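Local coordinates for activated BY transcription factor SSRB (Salmonella enterica, PDB 2WNW), which is a glycosyl hydrolase family 30 protein, SrfJ, which joins a TIM-barrel domain to a beta-sandwich domain, at residues N61-S64 with E65-A69; Q70-S73 with L74-A78; C348-P351 with I352-D355; Y368-G371 with H372-Y376. All blocks are in the same frame, centred on the assembly; numbering follows the deposited sequence.

All four contacts are local, so they follow one another along the chain without nesting or crossing. Interaction 1 turns the chain from helix 54-61 into helix 65-76, and interaction 2 is the last turns of that same helix. Some 270 residues later, interaction 3 leads a loop into strand 352-355, and interaction 4 lies in the C-terminal part of helix 365-374 and the residues just after it. In space the early and late pieces come together: Tyr354 of interaction 3 packs on Met63 and Thr67 of interaction 1, Ile352 meets Phe71 and Tyr75 of interaction 2, and Pro351 touches Ile370 of interaction 4. The loop and strand of interaction 3 thus tie helix 65-76 to helix 365-374.

Interaction 1 (N61-S64 with E65-A69)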
loop_
_atom_site.group_PDB
_atom_site.type_symbol
_atom_site.label_atom_id
_atom_site.label_comp_id
_atom_site.label_asym_id
_atom_site.label_seq_id
_atom_site.Cartn_x
_atom_site.Cartn_y
_atom_site.Cartn_z
ATOM N N ASN A 61 20.232 -36.058 1.822
ATOM C CA ASN A 61 20.728 -37.413 2.035
ATOM C C ASN A 61 22.227 -37.533 1.742
ATOM O O ASN A 61 22.898 -38.402 2.294
ATOM C CB ASN A 61 19.963 -38.412 1.158
ATOM C CG ASN A 61 18.518 -38.607 1.597
ATOM O OD1 ASN A 61 18.127 -38.228 2.702
ATOM N ND2 ASN A 61 17.722 -39.227 0.732
ATOM N N SER A 62 22.750 -36.661 0.884
ATOM C CA SER A 62 24.166 -36.707 0.524
ATOM C C SER A 62 25.076 -36.013 1.533
ATOM O O SER A 62 26.299 -36.060 1.400
ATOM C CB SER A 62 24.381 -36.084 -0.858
ATOM O OG SER A 62 24.302 -34.669 -0.797
ATOM N N MET A 63 24.489 -35.368 2.537
ATOM C CA MET A 63 25.275 -34.665 3.552
ATOM C C MET A 63 25.837 -35.625 4.590
ATOM O O MET A 63 25.248 -36.676 4.865
ATOM C CB MET A 63 24.417 -33.637 4.295
ATOM C CG MET A 63 23.711 -32.611 3.432
ATOM S SD MET A 63 22.643 -31.587 4.464
ATOM C CE MET A 63 22.895 -29.989 3.696
ATOM N N SER A 64 26.973 -35.255 5.173
ATOM C CA SER A 64 27.582 -36.068 6.216
ATOM C C SER A 64 26.613 -35.969 7.385
ATOM O O SER A 64 25.770 -35.072 7.417
ATOM C CB SER A 64 28.939 -35.494 6.621
ATOM O OG SER A 64 28.790 -34.231 7.244
ATOM N N GLU A 65 26.719 -36.875 8.350
ATOM C CA GLU A 65 25.808 -36.827 9.482
ATOM C C GLU A 65 25.986 -35.533 10.269
ATOM O O GLU A 65 25.025 -34.998 10.830
ATOM C CB GLU A 65 26.019 -38.038 10.393
ATOM C CG GLU A 65 24.709 -38.633 10.885
ATOM C CD GLU A 65 23.812 -39.101 9.744
ATOM O OE1 GLU A 65 22.633 -39.417 10.003
ATOM O OE2 GLU A 65 24.283 -39.162 8.588
ATOM N N LYS A 66 27.215 -35.028 10.300
ATOM C CA LYS A 66 27.515 -33.788 11.005
ATOM C C LYS A 66 26.772 -32.636 10.332
ATOM O O LYS A 66 26.110 -31.834 10.991
ATOM C CB LYS A 66 29.022 -33.519 10.972
ATOM C CG LYS A 66 29.461 -32.271 11.722
ATOM C CD LYS A 66 30.979 -32.125 11.696
ATOM C CE LYS A 66 31.449 -30.920 12.504
ATOM N NZ LYS A 66 32.943 -30.819 12.532
ATOM N N THR A 67 26.879 -32.568 9.010
ATOM C CA THR A 67 26.222 -31.513 8.255
ATOM C C THR A 67 24.700 -31.609 8.341
ATOM O O THR A 67 24.020 -30.586 8.440
ATOM C CB THR A 67 26.662 -31.537 6.777
ATOM O OG1 THR A 67 28.073 -31.286 6.700
ATOM C CG2 THR A 67 25.924 -30.468 5.981
ATOM N N LYS A 68 24.161 -32.827 8.306
ATOM C CA LYS A 68 22.712 -33.005 8.400
ATOM C C LYS A 68 22.195 -32.346 9.674
ATOM O O LYS A 68 21.176 -31.657 9.660
ATOM C CB LYS A 68 22.334 -34.492 8.417
ATOM C CG LYS A 68 22.550 -35.234 7.107
ATOM C CD LYS A 68 21.998 -36.653 7.195
ATOM C CE LYS A 68 22.198 -37.418 5.895
ATOM N NZ LYS A 68 21.641 -38.799 5.966
ATOM N N ALA A 69 22.904 -32.564 10.776
ATOM C CA ALA A 69 22.521 -31.997 12.066
ATOM C C ALA A 69 22.559 -30.470 12.034
ATOM O O ALA A 69 21.633 -29.811 12.505
ATOM C CB ALA A 69 23.450 -32.523 13.163
HETATM O O HOH W 1 18.986 -39.363 5.031
#
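Ser64 and Thr67 meet at a helix N-cap, where the chain leaves the short loop after helix 54-61 and starts helix 65-76 of the TIM-barrel domain. Ser64 holds the N-cap position, and its carbonyl opens the helical bonding pattern: Lys68 N donates to Ser64 O over 2.9 Å. The Ser64 hydroxyl sits between its own backbone N and carbonyl carbon (chi1 66°), which turns OG over the first helical turn to lie 3.1 Å from Thr67 OG1. Both hydroxyls are hydrogen-bonded to one carboxylate, that of Asp359, Ser64 to OD2 and Thr67 to OD1.

On the buried flank Met63 and Thr67 cross at about a right angle. The methyl CG2 of Thr67 is 3.8 Å from Met63 SD and equally close to CE, so the thioether lies against the methyl branch while OG1 serves the polar side. Lys68 runs the other way, back past the loop. Its chain is extended beyond CG, with CG 3.7 Å from Met63 CB and CE 3.3 Å from Met63 O. The ammonium group it delivers donates to a water 2.9 Å from NZ, and this water in turn donates to Asn61 OD1 over 2.7 Å. Asn61 ND2 is bound to Ala121 O. A long salt bridge also links NZ to Glu65 OE2.

The chemistry is therefore divided by side: one carboxylate fixes both hydroxyls at the helix start, while the lysine joins helix 65-76 through water to Asn61 at the end of helix 54-61, where the long salt bridge to Glu65 would offset its charge weakly.

Interaction 2 (Q70-S73 with L74-A78)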
loop_
_atom_site.group_PDB
_atom_site.type_symbol
_atom_site.label_atom_id
_atom_site.label_comp_id
_atom_site.label_asym_id
_atom_site.label_seq_id
_atom_site.Cartn_x
_atom_site.Cartn_y
_atom_site.Cartn_z
ATOM N N GLN A 70 23.639 -29.913 11.492
ATOM C CA GLN A 70 23.780 -28.462 11.396
ATOM C C GLN A 70 22.663 -27.876 10.532
ATOM O O GLN A 70 22.039 -26.875 10.894
ATOM C CB GLN A 70 25.140 -28.095 10.790
ATOM C CG GLN A 70 25.216 -26.657 10.277
ATOM C CD GLN A 70 26.535 -26.330 9.602
ATOM O OE1 GLN A 70 27.035 -27.101 8.781
ATOM N NE2 GLN A 70 27.100 -25.174 9.934
ATOM N N PHE A 71 22.426 -28.504 9.383
ATOM C CA PHE A 71 21.387 -28.059 8.457
ATOM C C PHE A 71 20.019 -27.997 9.131
ATOM O O PHE A 71 19.333 -26.977 9.069
ATOM C CB PHE A 71 21.312 -29.001 7.252
ATOM C CG PHE A 71 20.154 -28.718 6.332
ATOM C CD1 PHE A 71 20.170 -27.608 5.494
ATOM C CD2 PHE A 71 19.032 -29.541 6.333
ATOM C CE1 PHE A 71 19.082 -27.317 4.669
ATOM C CE2 PHE A 71 17.937 -29.261 5.514
ATOM C CZ PHE A 71 17.962 -28.146 4.680
ATOM N N LEU A 72 19.622 -29.092 9.772
ATOM C CA LEU A 72 18.325 -29.147 10.438
ATOM C C LEU A 72 18.171 -28.152 11.585
ATOM O O LEU A 72 17.094 -27.587 11.775
ATOM C CB LEU A 72 18.048 -30.568 10.944
ATOM C CG LEU A 72 17.868 -31.633 9.859
ATOM C CD1 LEU A 72 17.681 -32.995 10.512
ATOM C CD2 LEU A 72 16.662 -31.290 8.988
ATOM N N SER A 73 19.236 -27.936 12.353
ATOM C CA SER A 73 19.173 -26.989 13.466
ATOM C C SER A 73 19.007 -25.558 12.958
ATOM O O SER A 73 18.253 -24.766 13.521
ATOM C CB SER A 73 20.446 -27.070 14.311
ATOM O OG SER A 73 20.599 -28.360 14.877
ATOM N N LEU A 74 19.729 -25.238 11.890
ATOM C CA LEU A 74 19.684 -23.906 11.296
ATOM C C LEU A 74 18.278 -23.509 10.867
ATOM O O LEU A 74 17.861 -22.366 11.038
ATOM C CB LEU A 74 20.609 -23.859 10.078
ATOM C CG LEU A 74 21.931 -23.083 10.117
ATOM C CD1 LEU A 74 22.329 -22.710 11.530
ATOM C CD2 LEU A 74 22.990 -23.931 9.442
ATOM N N TYR A 75 17.554 -24.466 10.306
ATOM C CA TYR A 75 16.209 -24.219 9.810
ATOM C C TYR A 75 15.077 -24.506 10.788
ATOM O O TYR A 75 14.117 -23.740 10.870
ATOM C CB TYR A 75 15.978 -25.055 8.553
ATOM C CG TYR A 75 16.240 -24.357 7.236
ATOM C CD1 TYR A 75 16.820 -25.050 6.171
ATOM C CD2 TYR A 75 15.824 -23.041 7.019
ATOM C CE1 TYR A 75 16.973 -24.461 4.923
ATOM C CE2 TYR A 75 15.972 -22.436 5.762
ATOM C CZ TYR A 75 16.543 -23.158 4.721
ATOM O OH TYR A 75 16.655 -22.604 3.466
ATOM N N PHE A 76 15.191 -25.598 11.537
ATOM C CA PHE A 76 14.105 -25.986 12.424
ATOM C C PHE A 76 14.283 -25.868 13.929
ATOM O O PHE A 76 13.362 -26.171 14.687
ATOM C CB PHE A 76 13.670 -27.395 12.038
ATOM C CG PHE A 76 13.439 -27.549 10.564
ATOM C CD1 PHE A 76 14.418 -28.101 9.744
ATOM C CD2 PHE A 76 12.273 -27.062 9.981
ATOM C CE1 PHE A 76 14.241 -28.161 8.365
ATOM C CE2 PHE A 76 12.089 -27.116 8.600
ATOM C CZ PHE A 76 13.073 -27.665 7.793
ATOM N N SER A 77 15.453 -25.423 14.367
ATOM C CA SER A 77 15.691 -25.240 15.794
ATOM C C SER A 77 14.904 -24.018 16.244
ATOM O O SER A 77 14.840 -23.016 15.529
ATOM C CB SER A 77 17.180 -25.012 16.068
ATOM O OG SER A 77 17.379 -24.487 17.370
ATOM N N ALA A 78 14.300 -24.103 17.424
ATOM C CA ALA A 78 13.526 -22.995 17.964
ATOM C C ALA A 78 14.432 -21.803 18.253
ATOM O O ALA A 78 13.964 -20.669 18.370
ATOM C CB ALA A 78 12.815 -23.433 19.237
#
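Gln70 to Phe76 follow regular helical bonding, with Leu74 N donating to Gln70 O at 3.0 Å and Phe76 N to Leu72 O at 2.8 Å, while the bond from Tyr75 N to Phe71 O is weak. The side chains pair with the same four-residue spacing. Phe71 and Tyr75 form an offset edge-to-face pair: the Tyr75 edge carrying CD1 and CE1 is turned toward the Phe71 face, the planes stand at 89°, and the centroids are 5.4 Å apart. With CG opposite its backbone N (chi1 173°), the Phe71 ring swings along the helix to bring CE1 within 3.5 Å of Tyr75 CD1. On the adjoining face of the helix, methyl CD2 of Leu72 rests 4.0 Å from both CD1 and CE1 of Phe76. Gln70 and Leu74 lie side by side and point the same way, Gln70 CG touching Leu74 CD2 at 3.6 Å.

These pairs face different neighbours. Leu72 and Phe76 pack on helix 124-133, Gln70 and Leu74 reach Leu361 of strand 360-363, and Phe71 and Tyr75 bear on Ile352 of strand 352-355, with Tyr75 OH bonded to Leu333 O and its ring stacked on Tyr83.

Interaction 3 (C348-P351 with I352-D355); sequences CEAP and IQYD
Gln353 folds back over Glu349 and Ala350 where the loop 348-351 enters strand 352-355, the middle strand of a small three-stranded mixed sheet beside the TIM barrel. From CB, the Gln353 chain sets out beside its own backbone N (chi1 -75°) and then runs extended, which carries it back toward the preceding loop. CG, the first atom to touch the loop, lies 3.8 Å from Ala350 O. The amide carbon CD follows at 4.2 Å from the same carbonyl. At the tip the two amide atoms divide: OE1 accepts a hydrogen bond from Asn364 ND2, and NE2 donates to Asn336 O. The buried amide is thus held at both ends, which fixes its rotation, and Asn364 ND2 also bonds Ala350 O, joining loop and side chain.

Glu349 crosses Gln353 at about a right angle, their carboxylate and amide planes 55° apart, and OE1 of Glu349 makes a weak bond to His309. On the other flank Pro351 and Ile352 pack on Trp367 of helix 365-374. The closest side-chain approach of Glu349 to Gln353 is that of methylene CG to OE1, 3.7 Å.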
loop_
_atom_site.group_PDB
_atom_site.type_symbol
_atom_site.label_atom_id
_atom_site.label_comp_id
_atom_site.label_asym_id
_atom_site.label_seq_id
_atom_site.Cartn_x
_atom_site.Cartn_y
_atom_site.Cartn_z
ATOM N N CYS A 348 17.755 -23.185 -9.813
ATOM C CA CYS A 348 17.404 -22.002 -9.028
ATOM C C CYS A 348 18.241 -21.933 -7.761
ATOM O O CYS A 348 18.839 -22.921 -7.344
ATOM C CB CYS A 348 15.929 -22.047 -8.604
ATOM S SG CYS A 348 14.701 -22.109 -9.932
ATOM N N GLU A 349 18.281 -20.761 -7.142
ATOM C CA GLU A 349 19.013 -20.621 -5.891
ATOM C C GLU A 349 18.079 -21.062 -4.761
ATOM O O GLU A 349 16.857 -21.056 -4.921
ATOM C CB GLU A 349 19.423 -19.161 -5.676
ATOM C CG GLU A 349 20.375 -18.945 -4.513
ATOM C CD GLU A 349 20.651 -17.476 -4.252
ATOM O OE1 GLU A 349 19.792 -16.802 -3.645
ATOM O OE2 GLU A 349 21.729 -16.994 -4.666
ATOM N N ALA A 350 18.659 -21.474 -3.637
ATOM C CA ALA A 350 17.900 -21.860 -2.448
ATOM C C ALA A 350 18.646 -21.146 -1.325
ATOM O O ALA A 350 19.861 -20.945 -1.422
ATOM C CB ALA A 350 17.929 -23.378 -2.242
ATOM N N PRO A 351 17.943 -20.739 -0.257
ATOM C CA PRO A 351 18.621 -20.038 0.841
ATOM C C PRO A 351 19.854 -20.758 1.368
ATOM O O PRO A 351 20.794 -20.123 1.845
ATOM C CB PRO A 351 17.519 -19.884 1.886
ATOM C CG PRO A 351 16.293 -19.709 1.022
ATOM C CD PRO A 351 16.489 -20.799 -0.021
ATOM N N ILE A 352 19.840 -22.085 1.297
ATOM C CA ILE A 352 20.988 -22.868 1.725
ATOM C C ILE A 352 21.342 -23.823 0.599
ATOM O O ILE A 352 20.469 -24.477 0.025
ATOM C CB ILE A 352 20.709 -23.681 3.016
ATOM C CG1 ILE A 352 20.499 -22.729 4.193
ATOM C CG2 ILE A 352 21.889 -24.612 3.313
ATOM C CD1 ILE A 352 20.345 -23.427 5.534
ATOM N N GLN A 353 22.623 -23.871 0.259
ATOM C CA GLN A 353 23.091 -24.763 -0.786
ATOM C C GLN A 353 24.217 -25.612 -0.223
ATOM O O GLN A 353 24.937 -25.187 0.683
ATOM C CB GLN A 353 23.532 -23.961 -2.014
ATOM C CG GLN A 353 22.337 -23.424 -2.803
ATOM C CD GLN A 353 22.735 -22.578 -3.993
ATOM O OE1 GLN A 353 23.090 -21.407 -3.847
ATOM N NE2 GLN A 353 22.687 -23.170 -5.181
ATOM N N TYR A 354 24.356 -26.821 -0.752
ATOM C CA TYR A 354 25.359 -27.744 -0.250
ATOM C C TYR A 354 26.269 -28.357 -1.309
ATOM O O TYR A 354 25.816 -28.805 -2.363
ATOM C CB TYR A 354 24.653 -28.849 0.546
ATOM C CG TYR A 354 25.560 -29.952 1.030
ATOM C CD1 TYR A 354 25.572 -31.193 0.402
ATOM C CD2 TYR A 354 26.405 -29.756 2.125
ATOM C CE1 TYR A 354 26.398 -32.220 0.849
ATOM C CE2 TYR A 354 27.238 -30.777 2.581
ATOM C CZ TYR A 354 27.228 -32.002 1.939
ATOM O OH TYR A 354 28.041 -33.016 2.385
ATOM N N ASP A 355 27.560 -28.364 -1.003
ATOM C CA ASP A 355 28.582 -28.923 -1.879
ATOM C C ASP A 355 29.031 -30.250 -1.272
ATOM O O ASP A 355 29.766 -30.280 -0.283
ATOM C CB ASP A 355 29.748 -27.938 -1.989
ATOM C CG ASP A 355 31.019 -28.577 -2.510
ATOM O OD1 ASP A 355 30.941 -29.494 -3.358
ATOM O OD2 ASP A 355 32.103 -28.142 -2.072
#

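Interaction 4 (Y368-G371 with H372-Y376)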
loop_
_atom_site.group_PDB
_atom_site.type_symbol
_atom_site.label_atom_id
_atom_site.label_comp_id
_atom_site.label_asym_id
_atom_site.label_seq_id
_atom_site.Cartn_x
_atom_site.Cartn_y
_atom_site.Cartn_z
ATOM N N TYR A 368 19.282 -15.065 5.445
ATOM C CA TYR A 368 19.270 -14.044 6.491
ATOM C C TYR A 368 18.071 -13.115 6.337
ATOM O O TYR A 368 17.514 -12.647 7.327
ATOM C CB TYR A 368 20.565 -13.225 6.477
ATOM C CG TYR A 368 21.802 -14.064 6.684
ATOM C CD1 TYR A 368 22.545 -14.525 5.599
ATOM C CD2 TYR A 368 22.204 -14.437 7.967
ATOM C CE1 TYR A 368 23.657 -15.339 5.783
ATOM C CE2 TYR A 368 23.316 -15.254 8.163
ATOM C CZ TYR A 368 24.034 -15.702 7.068
ATOM O OH TYR A 368 25.119 -16.527 7.254
ATOM N N GLY A 369 17.674 -12.858 5.091
ATOM C CA GLY A 369 16.526 -12.005 4.842
ATOM C C GLY A 369 15.271 -12.624 5.431
ATOM O O GLY A 369 14.500 -11.956 6.116
ATOM N N ILE A 370 15.057 -13.905 5.154
ATOM C CA ILE A 370 13.895 -14.609 5.686
ATOM C C ILE A 370 13.990 -14.589 7.211
ATOM O O ILE A 370 12.988 -14.453 7.906
ATOM C CB ILE A 370 13.872 -16.072 5.194
ATOM C CG1 ILE A 370 13.674 -16.101 3.674
ATOM C CG2 ILE A 370 12.771 -16.851 5.894
ATOM C CD1 ILE A 370 13.816 -17.486 3.067
ATOM N N GLY A 371 15.216 -14.704 7.713
ATOM C CA GLY A 371 15.453 -14.713 9.146
ATOM C C GLY A 371 14.952 -13.502 9.913
ATOM O O GLY A 371 14.547 -13.630 11.069
ATOM N N HIS A 372 14.986 -12.325 9.294
ATOM C CA HIS A 372 14.509 -11.125 9.972
ATOM C C HIS A 372 13.046 -11.284 10.364
ATOM O O HIS A 372 12.555 -10.576 11.247
ATOM C CB HIS A 372 14.711 -9.889 9.086
ATOM C CG HIS A 372 16.049 -9.242 9.269
ATOM N ND1 HIS A 372 16.321 -8.381 10.313
ATOM C CD2 HIS A 372 17.213 -9.392 8.593
ATOM C CE1 HIS A 372 17.595 -8.031 10.273
ATOM N NE2 HIS A 372 18.159 -8.632 9.240
ATOM N N PHE A 373 12.364 -12.222 9.707
ATOM C CA PHE A 373 10.961 -12.517 9.994
ATOM C C PHE A 373 10.771 -13.783 10.843
ATOM O O PHE A 373 10.325 -13.728 11.991
ATOM C CB PHE A 373 10.158 -12.750 8.708
ATOM C CG PHE A 373 9.754 -11.500 7.984
ATOM C CD1 PHE A 373 10.617 -10.892 7.081
ATOM C CD2 PHE A 373 8.487 -10.953 8.174
ATOM C CE1 PHE A 373 10.223 -9.755 6.370
ATOM C CE2 PHE A 373 8.085 -9.816 7.468
ATOM C CZ PHE A 373 8.956 -9.220 6.565
ATOM N N CYS A 374 11.114 -14.923 10.250
ATOM C CA CYS A 374 10.905 -16.231 10.869
ATOM C C CYS A 374 11.532 -16.519 12.225
ATOM O O CYS A 374 10.989 -17.311 12.993
ATOM C CB CYS A 374 11.292 -17.341 9.884
ATOM S SG CYS A 374 13.058 -17.571 9.637
ATOM N N ARG A 375 12.658 -15.889 12.531
ATOM C CA ARG A 375 13.310 -16.129 13.815
ATOM C C ARG A 375 12.585 -15.457 14.976
ATOM O O ARG A 375 12.766 -15.845 16.135
ATOM C CB ARG A 375 14.760 -15.625 13.777
ATOM C CG ARG A 375 15.628 -16.299 12.722
ATOM C CD ARG A 375 16.961 -15.582 12.550
ATOM N NE ARG A 375 17.908 -15.885 13.619
ATOM C CZ ARG A 375 18.616 -17.009 13.698
ATOM N NH1 ARG A 375 18.490 -17.950 12.770
ATOM N NH2 ARG A 375 19.464 -17.188 14.702
ATOM N N TYR A 376 11.743 -14.477 14.672
ATOM C CA TYR A 376 11.063 -13.726 15.724
ATOM C C TYR A 376 9.541 -13.715 15.738
ATOM O O TYR A 376 8.942 -13.464 16.784
ATOM C CB TYR A 376 11.578 -12.285 15.692
ATOM C CG TYR A 376 13.075 -12.228 15.501
ATOM C CD1 TYR A 376 13.944 -12.610 16.523
ATOM C CD2 TYR A 376 13.622 -11.889 14.265
ATOM C CE1 TYR A 376 15.319 -12.663 16.314
ATOM C CE2 TYR A 376 14.990 -11.940 14.045
ATOM C CZ TYR A 376 15.834 -12.333 15.070
ATOM O OH TYR A 376 17.183 -12.438 14.833
#
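Arg375 and Tyr376, where the chain runs on from helix 365-374, bend back over Gly371, and the arginine chain crosses one face of the tyrosine ring: CB of Arg375 stands 3.6 Å above the Tyr376 ring, over its centre, while Tyr376 OH lies at the edge of the guanidinium group, in its plane. The arginine chain passes along the Gly371 carbonyl, with CG 3.3 Å from Gly371 O, before a bend at chi3 (77°) turns the guanidinium toward Glu80, its salt-bridge partner. Tyr376 comes to the same oxygen from another direction, a plain contact with CE2 3.5 Å from Gly371 O. Gly371 O accepts its hydrogen bond from Arg375 N, 3.3 Å away.

A second pairing, one residue earlier on each side, joins Ile370 and Cys374. The SG of Cys374, set between its backbone N and carbonyl carbon (chi1 74°), turns toward the Ile370 branch and meets its CG2 at 3.8 Å. Cys374 N donates to Ile370 O over 3.0 Å. The His372 imidazole is turned so that CD2 lies 3.5 Å from Tyr368 O, and both of its nitrogens are engaged, ND1 with Thr439 and NE2 with Ser8.

The helix is thereby set between two domains: Ile370 and Phe373 face helix 305-322, Ile370 also touches barrel strand 327-330, and His372 and Tyr376 bear on strand 437-442 of the beta sandwich.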